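Local atomic coordinates of phosphoinositide 3-kinase adapter protein 1 (Homo sapiens, PDB entry 5FOR), a protein that links B-cell receptor signalling to phosphoinositide 3-kinase by docking its regulatory subunit, and links Toll-like receptors to the same kinase, which prevents excessive inflammatory cytokine production. Residues 22-25 / 26-30; 123-126 / 127-131; 112-115 / 116-119; 89-92 / 93-96. All coordinates share one frame; numbering follows the deposited sequence.

Interaction 1 (22-25 / 26-30). With I3C (5-amino-2,4,6-triiodobenzene-1,3-dicarboxylic acid), chain C.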
# COMPACT_ATOMS: atom_id res chain seq x y z
N GLN A 22 8.19 -3.94 -7.69
CA GLN A 22 9.40 -3.40 -8.29
C GLN A 22 8.88 -2.60 -9.49
O GLN A 22 9.43 -1.56 -9.83
CB GLN A 22 10.43 -4.41 -8.80
CG GLN A 22 10.21 -5.86 -8.65
CD GLN A 22 11.51 -6.65 -8.55
OE1 GLN A 22 11.56 -7.85 -8.94
NE2 GLN A 22 12.41 -6.13 -7.70
N TYR A 23 7.81 -3.09 -10.12
CA TYR A 23 7.20 -2.39 -11.24
C TYR A 23 6.82 -0.96 -10.88
O TYR A 23 7.12 -0.03 -11.63
CB TYR A 23 5.94 -3.10 -11.78
CG TYR A 23 5.22 -2.23 -12.81
CD1 TYR A 23 5.80 -1.96 -14.04
CD2 TYR A 23 3.99 -1.63 -12.53
CE1 TYR A 23 5.18 -1.13 -14.98
CE2 TYR A 23 3.37 -0.80 -13.48
CZ TYR A 23 3.97 -0.55 -14.70
OH TYR A 23 3.38 0.26 -15.65
N LEU A 24 6.14 -0.78 -9.74
CA LEU A 24 5.67 0.56 -9.35
C LEU A 24 6.79 1.47 -8.92
O LEU A 24 6.72 2.66 -9.16
CB LEU A 24 4.63 0.51 -8.23
CG LEU A 24 3.37 -0.27 -8.60
CD1 LEU A 24 2.57 -0.58 -7.34
CD2 LEU A 24 2.55 0.46 -9.67
N GLN A 25 7.80 0.91 -8.27
CA GLN A 25 8.99 1.66 -7.93
C GLN A 25 9.56 2.31 -9.18
O GLN A 25 9.73 3.52 -9.22
CB GLN A 25 10.05 0.77 -7.29
CG GLN A 25 10.03 0.66 -5.81
CD GLN A 25 11.05 -0.37 -5.33
OE1 GLN A 25 10.92 -1.57 -5.60
NE2 GLN A 25 12.09 0.11 -4.64
N THR A 26 9.85 1.50 -10.21
CA THR A 26 10.47 2.01 -11.43
C THR A 26 9.55 3.00 -12.13
O THR A 26 10.00 3.98 -12.69
CB THR A 26 10.84 0.91 -12.46
OG1 THR A 26 9.67 0.53 -13.20
CG2 THR A 26 11.44 -0.30 -11.78
N LEU A 27 8.25 2.74 -12.09
CA LEU A 27 7.34 3.66 -12.71
C LEU A 27 7.32 5.01 -11.97
O LEU A 27 7.31 6.07 -12.60
CB LEU A 27 5.94 3.06 -12.75
CG LEU A 27 4.84 4.06 -13.07
CD1 LEU A 27 4.97 4.39 -14.58
CD2 LEU A 27 3.47 3.44 -12.76
N PHE A 28 7.32 4.96 -10.64
CA PHE A 28 7.21 6.17 -9.82
C PHE A 28 8.47 7.02 -9.91
O PHE A 28 8.39 8.22 -9.81
CB PHE A 28 6.93 5.82 -8.35
CG PHE A 28 5.55 5.31 -8.11
CD1 PHE A 28 4.55 5.52 -9.06
CD2 PHE A 28 5.24 4.60 -6.96
CE1 PHE A 28 3.26 5.02 -8.87
CE2 PHE A 28 3.96 4.11 -6.75
CZ PHE A 28 2.97 4.32 -7.71
N LEU A 29 9.62 6.38 -10.08
CA LEU A 29 10.87 7.06 -10.25
C LEU A 29 11.05 7.60 -11.65
O LEU A 29 11.92 8.44 -11.90
CB LEU A 29 12.02 6.13 -9.89
CG LEU A 29 12.00 5.66 -8.44
CD1 LEU A 29 13.07 4.62 -8.25
CD2 LEU A 29 12.16 6.86 -7.47
N SER A 30 10.26 7.09 -12.58
CA SER A 30 10.30 7.55 -13.96
C SER A 30 9.46 8.80 -14.15
O SER A 30 9.74 9.60 -15.03
CB SER A 30 9.82 6.46 -14.90
OG SER A 30 10.78 5.43 -14.94
I3 I3C C . 4.12 13.78 -16.29
I2 I3C C . 8.24 9.43 -17.83
I1 I3C C . 3.01 7.49 -15.92
O8 I3C C . 2.13 11.87 -14.64
O9 I3C C . 1.28 10.47 -16.09
C10 I3C C . 5.82 7.56 -16.96
N13 I3C C . 7.04 12.46 -17.37
C1 I3C C . 3.66 10.69 -16.11
C6 I3C C . 4.64 11.77 -16.47
C5 I3C C . 6.01 11.45 -16.99
C4 I3C C . 6.37 10.03 -17.14
C3 I3C C . 5.42 8.98 -16.77
C2 I3C C . 4.08 9.26 -16.28
C7 I3C C . 2.28 11.04 -15.59
O11 I3C C . 5.42 7.00 -18.00
O12 I3C C . 6.49 6.98 -16.09

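Interaction 2 (123-126 / 127-131). With I3C (5-amino-2,4,6-triiodobenzene-1,3-dicarboxylic acid), chain C.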
# COMPACT_ATOMS: atom_id res chain seq x y z
N CYS A 123 -4.77 -4.44 -11.99
CA CYS A 123 -3.68 -4.97 -12.81
C CYS A 123 -3.76 -4.61 -14.27
O CYS A 123 -2.77 -4.78 -14.99
CB CYS A 123 -3.62 -6.50 -12.68
SG CYS A 123 -2.99 -7.06 -11.05
N ASP A 124 -4.90 -4.09 -14.72
CA ASP A 124 -5.04 -3.73 -16.13
C ASP A 124 -5.23 -2.23 -16.34
O ASP A 124 -5.67 -1.80 -17.39
CB ASP A 124 -6.21 -4.50 -16.75
CG ASP A 124 -6.02 -5.99 -16.66
OD1 ASP A 124 -5.27 -6.55 -17.49
OD2 ASP A 124 -6.60 -6.61 -15.74
N ASP A 125 -4.91 -1.43 -15.32
CA ASP A 125 -5.03 0.02 -15.42
C ASP A 125 -3.89 0.58 -16.25
O ASP A 125 -2.81 0.01 -16.29
CB ASP A 125 -5.02 0.68 -14.04
CG ASP A 125 -6.39 0.75 -13.41
OD1 ASP A 125 -7.35 1.07 -14.14
OD2 ASP A 125 -6.51 0.48 -12.20
N GLU A 126 -4.13 1.70 -16.91
CA GLU A 126 -3.04 2.39 -17.58
C GLU A 126 -2.03 2.95 -16.54
O GLU A 126 -2.43 3.38 -15.46
CB GLU A 126 -3.60 3.51 -18.47
CG GLU A 126 -4.29 3.01 -19.72
CD GLU A 126 -3.47 1.97 -20.46
OE1 GLU A 126 -2.49 2.37 -21.13
OE2 GLU A 126 -3.80 0.76 -20.37
N PRO A 127 -0.73 2.92 -16.86
CA PRO A 127 0.30 3.51 -15.99
C PRO A 127 -0.02 4.94 -15.55
O PRO A 127 0.28 5.28 -14.40
CB PRO A 127 1.57 3.50 -16.87
CG PRO A 127 1.33 2.49 -17.90
CD PRO A 127 -0.16 2.33 -18.09
N GLU A 128 -0.64 5.73 -16.42
CA GLU A 128 -1.00 7.10 -16.07
C GLU A 128 -2.02 7.09 -14.93
O GLU A 128 -2.05 8.00 -14.12
CB GLU A 128 -1.56 7.88 -17.27
CG GLU A 128 -2.17 7.02 -18.37
CD GLU A 128 -1.18 6.71 -19.49
OE1 GLU A 128 -0.68 7.67 -20.10
OE2 GLU A 128 -0.92 5.52 -19.76
N THR A 129 -2.85 6.06 -14.89
CA THR A 129 -3.80 5.92 -13.78
C THR A 129 -3.07 5.66 -12.45
O THR A 129 -3.40 6.27 -11.43
CB THR A 129 -4.80 4.80 -14.08
OG1 THR A 129 -5.49 5.12 -15.30
CG2 THR A 129 -5.81 4.61 -12.92
N TYR A 130 -2.05 4.82 -12.47
CA TYR A 130 -1.29 4.51 -11.26
C TYR A 130 -0.66 5.76 -10.65
O TYR A 130 -0.80 6.02 -9.45
CB TYR A 130 -0.20 3.48 -11.56
CG TYR A 130 -0.70 2.13 -12.00
CD1 TYR A 130 -1.85 1.58 -11.45
CD2 TYR A 130 -0.03 1.41 -12.96
CE1 TYR A 130 -2.33 0.33 -11.85
CE2 TYR A 130 -0.49 0.16 -13.38
CZ TYR A 130 -1.64 -0.38 -12.81
OH TYR A 130 -2.10 -1.62 -13.20
N VAL A 131 0.01 6.54 -11.50
CA VAL A 131 0.70 7.74 -11.04
C VAL A 131 -0.27 8.85 -10.63
O VAL A 131 -0.04 9.52 -9.62
CB VAL A 131 1.67 8.28 -12.14
CG1 VAL A 131 2.80 7.29 -12.38
CG2 VAL A 131 0.91 8.57 -13.41
I3 I3C C . 4.12 13.78 -16.29
I2 I3C C . 8.24 9.43 -17.83
I1 I3C C . 3.01 7.49 -15.92
O8 I3C C . 2.13 11.87 -14.64
O9 I3C C . 1.28 10.47 -16.09
C10 I3C C . 5.82 7.56 -16.96
N13 I3C C . 7.04 12.46 -17.37
C1 I3C C . 3.66 10.69 -16.11
C6 I3C C . 4.64 11.77 -16.47
C5 I3C C . 6.01 11.45 -16.99
C4 I3C C . 6.37 10.03 -17.14
C3 I3C C . 5.42 8.98 -16.77
C2 I3C C . 4.08 9.26 -16.28
C7 I3C C . 2.28 11.04 -15.59
O11 I3C C . 5.42 7.00 -18.00
O12 I3C C . 6.49 6.98 -16.09

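Interaction 3 (112-115 / 116-119)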
# COMPACT_ATOMS: atom_id res chain seq x y z
N PHE A 112 -11.11 -2.77 7.77
CA PHE A 112 -10.87 -1.35 7.63
C PHE A 112 -12.18 -0.66 7.30
O PHE A 112 -12.76 -0.87 6.24
CB PHE A 112 -9.79 -1.07 6.56
CG PHE A 112 -8.53 -1.84 6.77
CD1 PHE A 112 -7.52 -1.34 7.57
CD2 PHE A 112 -8.35 -3.08 6.16
CE1 PHE A 112 -6.36 -2.06 7.76
CE2 PHE A 112 -7.18 -3.81 6.37
CZ PHE A 112 -6.19 -3.30 7.16
N PRO A 113 -12.67 0.14 8.26
CA PRO A 113 -14.02 0.71 8.14
C PRO A 113 -14.14 1.72 7.01
O PRO A 113 -15.19 1.76 6.39
CB PRO A 113 -14.24 1.37 9.51
CG PRO A 113 -13.30 0.65 10.43
CD PRO A 113 -12.09 0.35 9.59
N ASP A 114 -13.10 2.49 6.72
CA ASP A 114 -13.11 3.43 5.59
C ASP A 114 -12.63 2.84 4.25
O ASP A 114 -12.29 3.60 3.33
CB ASP A 114 -12.26 4.66 5.91
CG ASP A 114 -12.91 5.58 6.92
OD1 ASP A 114 -14.13 5.43 7.17
OD2 ASP A 114 -12.22 6.46 7.47
N TRP A 115 -12.64 1.51 4.15
CA TRP A 115 -12.12 0.78 2.98
C TRP A 115 -12.67 1.26 1.65
O TRP A 115 -11.95 1.36 0.64
CB TRP A 115 -12.44 -0.71 3.15
CG TRP A 115 -12.06 -1.62 1.99
CD1 TRP A 115 -12.83 -1.95 0.90
CD2 TRP A 115 -10.82 -2.35 1.84
NE1 TRP A 115 -12.15 -2.83 0.08
CE2 TRP A 115 -10.93 -3.08 0.62
CE3 TRP A 115 -9.66 -2.45 2.61
CZ2 TRP A 115 -9.90 -3.91 0.19
CZ3 TRP A 115 -8.65 -3.27 2.16
CH2 TRP A 115 -8.78 -4.01 0.97
N ALA A 116 -13.97 1.54 1.65
CA ALA A 116 -14.67 1.97 0.46
C ALA A 116 -14.18 3.34 -0.02
O ALA A 116 -14.45 3.75 -1.14
CB ALA A 116 -16.15 2.01 0.73
N HIS A 117 -13.45 4.05 0.83
CA HIS A 117 -13.04 5.37 0.43
C HIS A 117 -11.63 5.46 -0.10
O HIS A 117 -11.20 6.52 -0.51
CB HIS A 117 -13.23 6.33 1.58
CG HIS A 117 -14.66 6.43 1.97
ND1 HIS A 117 -15.15 5.91 3.14
CD2 HIS A 117 -15.73 6.90 1.28
CE1 HIS A 117 -16.46 6.11 3.20
NE2 HIS A 117 -16.83 6.70 2.07
N TRP A 118 -10.92 4.33 -0.08
CA TRP A 118 -9.62 4.28 -0.71
C TRP A 118 -9.80 4.38 -2.22
O TRP A 118 -10.82 4.01 -2.81
CB TRP A 118 -8.83 3.00 -0.36
CG TRP A 118 -8.67 2.75 1.10
CD1 TRP A 118 -9.15 3.50 2.11
CD2 TRP A 118 -8.00 1.62 1.71
NE1 TRP A 118 -8.82 2.94 3.32
CE2 TRP A 118 -8.11 1.80 3.10
CE3 TRP A 118 -7.30 0.53 1.21
CZ2 TRP A 118 -7.53 0.90 4.01
CZ3 TRP A 118 -6.73 -0.36 2.11
CH2 TRP A 118 -6.85 -0.17 3.49
N GLN A 119 -8.80 4.96 -2.81
CA GLN A 119 -8.48 4.82 -4.21
C GLN A 119 -8.07 3.39 -4.55
O GLN A 119 -7.17 2.81 -3.93
CB GLN A 119 -7.45 5.91 -4.41
CG GLN A 119 -6.72 6.31 -5.62
CD GLN A 119 -6.67 7.81 -5.74
OE1 GLN A 119 -5.66 8.39 -6.08
NE2 GLN A 119 -7.82 8.31 -5.94
O HOH W 1 -15.77 2.31 3.88

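Interaction 4 (89-92 / 93-96)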
# COMPACT_ATOMS: atom_id res chain seq x y z
N PHE A 89 -3.08 2.78 7.81
CA PHE A 89 -3.83 2.94 6.56
C PHE A 89 -4.95 3.94 6.77
O PHE A 89 -6.13 3.62 6.64
CB PHE A 89 -4.41 1.61 6.09
CG PHE A 89 -3.39 0.55 5.82
CD1 PHE A 89 -2.04 0.88 5.72
CD2 PHE A 89 -3.78 -0.77 5.65
CE1 PHE A 89 -1.10 -0.11 5.46
CE2 PHE A 89 -2.86 -1.75 5.37
CZ PHE A 89 -1.51 -1.42 5.29
N HIS A 90 -4.54 5.15 7.11
CA HIS A 90 -5.44 6.19 7.55
C HIS A 90 -4.71 7.53 7.39
O HIS A 90 -3.49 7.58 7.53
CB HIS A 90 -5.85 5.96 8.99
CG HIS A 90 -6.75 7.03 9.52
ND1 HIS A 90 -8.12 7.01 9.33
CD2 HIS A 90 -6.48 8.16 10.21
CE1 HIS A 90 -8.65 8.08 9.89
NE2 HIS A 90 -7.68 8.79 10.43
N PRO A 91 -5.45 8.61 7.05
CA PRO A 91 -6.86 8.68 6.65
C PRO A 91 -7.11 8.14 5.22
O PRO A 91 -6.15 7.96 4.47
CB PRO A 91 -7.17 10.18 6.75
CG PRO A 91 -5.89 10.86 6.54
CD PRO A 91 -4.83 9.95 7.10
N PRO A 92 -8.39 7.89 4.86
CA PRO A 92 -8.64 7.14 3.63
C PRO A 92 -8.18 7.84 2.35
O PRO A 92 -7.86 7.13 1.38
CB PRO A 92 -10.16 6.96 3.61
CG PRO A 92 -10.67 8.07 4.44
CD PRO A 92 -9.65 8.25 5.54
N HIS A 93 -8.13 9.18 2.33
CA HIS A 93 -7.74 9.87 1.09
C HIS A 93 -6.24 9.75 0.82
O HIS A 93 -5.78 10.04 -0.27
CB HIS A 93 -8.16 11.34 1.08
CG HIS A 93 -7.64 12.14 2.23
ND1 HIS A 93 -8.23 12.11 3.48
CD2 HIS A 93 -6.61 13.02 2.32
CE1 HIS A 93 -7.57 12.93 4.29
NE2 HIS A 93 -6.59 13.49 3.61
N ARG A 94 -5.49 9.29 1.82
CA ARG A 94 -4.07 9.03 1.68
C ARG A 94 -3.73 7.58 1.33
O ARG A 94 -2.54 7.22 1.28
CB ARG A 94 -3.34 9.40 2.98
CG ARG A 94 -3.58 10.82 3.44
CD ARG A 94 -2.91 11.80 2.51
NE ARG A 94 -3.08 13.17 2.99
CZ ARG A 94 -2.79 14.25 2.27
NH1 ARG A 94 -2.28 14.11 1.05
NH2 ARG A 94 -3.01 15.45 2.78
N VAL A 95 -4.75 6.73 1.11
CA VAL A 95 -4.49 5.31 0.89
C VAL A 95 -4.89 4.83 -0.50
O VAL A 95 -5.98 5.12 -0.99
CB VAL A 95 -5.20 4.42 1.94
CG1 VAL A 95 -4.79 2.90 1.76
CG2 VAL A 95 -4.89 4.90 3.31
N VAL A 96 -3.98 4.08 -1.11
CA VAL A 96 -4.22 3.51 -2.42
C VAL A 96 -4.05 2.01 -2.34
O VAL A 96 -3.12 1.51 -1.70
CB VAL A 96 -3.27 4.12 -3.48
CG1 VAL A 96 -3.58 3.54 -4.87
CG2 VAL A 96 -3.46 5.62 -3.49

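Interaction 1 (22-25 / 26-30)
Two donors share the carbonyl of Tyr23: Leu27 N brings the usual helical bond, and the hydroxyl of Thr26 adds a second, with OG1 3.0 Å from Tyr23 O. Both approach from the same face of the carbonyl plane. The setting is helix 18-30 of the TIR domain, which packs against helix 127-134. Threonine suits its exposed place because OG1 stands between the backbone N and the carbonyl carbon (chi1 80°), which turns the hydroxyl back to the preceding turn while CG2 rests 3.1 Å from Gln22 O. Gln22 O also takes the nearly straight bond from Thr26 N. Ser30 also turns its hydroxyl back along the helix, but to the carbonyl four residues earlier, OG lying 2.8 Å from Thr26 O.

The inner side is apolar. Leu24 O accepts from Phe28 N and also lies 3.0 Å above the plane of the Phe28 ring, toward its rim; the same ring turns CE2 to Leu24 CB at 3.9 Å. Beyond these segments Phe28 reaches Val34, Ile39 and Val134, a bed that fits a large flat side chain. Leu27 places CD2 obliquely against the Tyr23 ring, with Leu24 CD2 as a second neighbour, and touches Tyr130 and Val131. Its other methyl faces the bound triiodinated acid, with Leu27 CD1 3.4 Å from O12, and Ser30 O comes within 3.2 Å of I2.

Interaction 2 (123-126 / 127-131)
Cys123 meets Tyr130 through its backbone, its carbonyl carbon 3.6 Å from the phenol OH; that hydroxyl is hydrogen-bonded to Thr122 O, so the ring's polar end is tied to the residue just before Cys123. Asp125 follows, with CB against the ring at 3.5 Å from Tyr130 CE1, while its carboxylate stands almost perpendicular to the ring and uses OD2 to accept from Thr122 N. The carboxylate carbon, Asp125 CG, touches Thr129 CG2 at 3.9 Å. Glu126 is the N-cap of helix 127-134 in the TIR domain. Its carbonyl takes weak bonds from Thr129 N and Tyr130 N and lies over one face of the Tyr130 ring. Pro127, having no N-H to satisfy, suits the first helical position. A leucine in place of Tyr130 would probably leave Thr122 O without its phenol donor and open a gap beside Asp125 CB. One turn after Pro127, Val131 sets CG2 3.3 Å from O9 of the bound triiodinated acid. On the exposed side Glu126 and Glu128 run side by side, with OE1 of Glu126 3.8 Å from OE2 of Glu128; their proximity probably raises the proton affinity of one, although the helix start should partly offset their mutual repulsion.

Interaction 3 (112-115 / 116-119)
Trp115 and Trp118 meet obliquely through their six-membered rings, CZ3 of Trp115 lying 3.5 Å from CZ3 of Trp118 with the planes inclined at 41°. With Phe112 they form an aromatic cluster in the loop between strands 95-99 and 119-121 of the TIR domain. The Phe112 ring receives Trp118 CH2 over one face, toward the rim, and Phe112 CB meets Trp118 CZ2 at 3.9 Å. Trp115 adds a CH-pi contact, its CA standing 4.0 Å from the centroid of the Trp118 five-membered ring. A broad indole suits this place, since it can meet all these groups at once. A serine in place of Trp118 would probably open a gap beside Phe112 and Trp115, leaving the Trp115 ring less firmly held from this side.

A type I turn runs from Phe112 to Trp115, then a short 3-10 segment follows, with His117 N bonded to Asp114 O (2.8 Å) and Trp118 N to Trp115 O (3.2 Å). Farther out, Asp104 accepts from Trp115 NE1, Phe108 stacks on that indole, and Arg97 makes a cation-pi contact with it. One water joins the turn, donating to Pro113 O at 2.6 Å and accepting from Ala116 N at 3.0 Å.

Interaction 4 (89-92 / 93-96)
Arg94 folds its aliphatic stem along Pro91. Starting at the root, Arg94 CB lies 3.5 Å from Pro91 O, the same carbonyl that accepts the Arg94 N-H at 3.0 Å. The next atom, Arg94 CG, runs beside the proline ring and meets Pro91 CG at 3.9 Å, with Pro91 CD close behind. The chain then bends at CG (chi2 -70°), so CD and NE turn off from the proline and the guanidinium is carried away from this turn. At the tip NH1 gives hydrogen bonds to the carbonyls of Ala137 and Ser139. An arginine suits the place because its methylenes can lie on a proline while its far end reaches the C-terminal tail.

In the parallel sheet of the TIR domain, this turn completes the connection from strand 63-68, through helices 70-76 and 82-88, to strand 95-99: a beta-alpha-beta crossover. The chain leaves helix 82-88 at Phe89, passes a cis peptide bond before Pro91, and makes a 3-10 turn in which Val95 N bonds to Pro92 O at 3.1 Å. Two histidines flank Pro91: its CB sits over the centre of the His90 ring, and its CG touches His93 CE1 at 3.5 Å. Val95 turns one branch back to the start of the loop, Val95 CG2 resting 3.6 Å from Phe89 C and 3.5 Å from Pro91 O; this compact apolar residue suits the buried side, where Phe89 and Val95 both pack on Val66.

From the N terminus the four contacts come in series, interaction 1, then 4, 3 and 2, and none nests in or crosses another. Interaction 1 is one stretch of helix 18-30. Interaction 4 closes the turn from helix 82-88 into strand 95-99, and interaction 3 the turn leading to the edge strand 119-121. These two abut, Trp118 on Val95 and Phe112 on Phe89, joining the two loops where they enter neighbouring strands of the sheet. Interaction 2 is the start of helix 127-134, with the loop after that strand. There the chain returns to its start: Tyr23 and Leu27 pack on Pro127, Tyr130 and Val131, and the bound triiodinated acid touches both helices. Interactions 1 and 3 lie on opposite sides of the chain's centre.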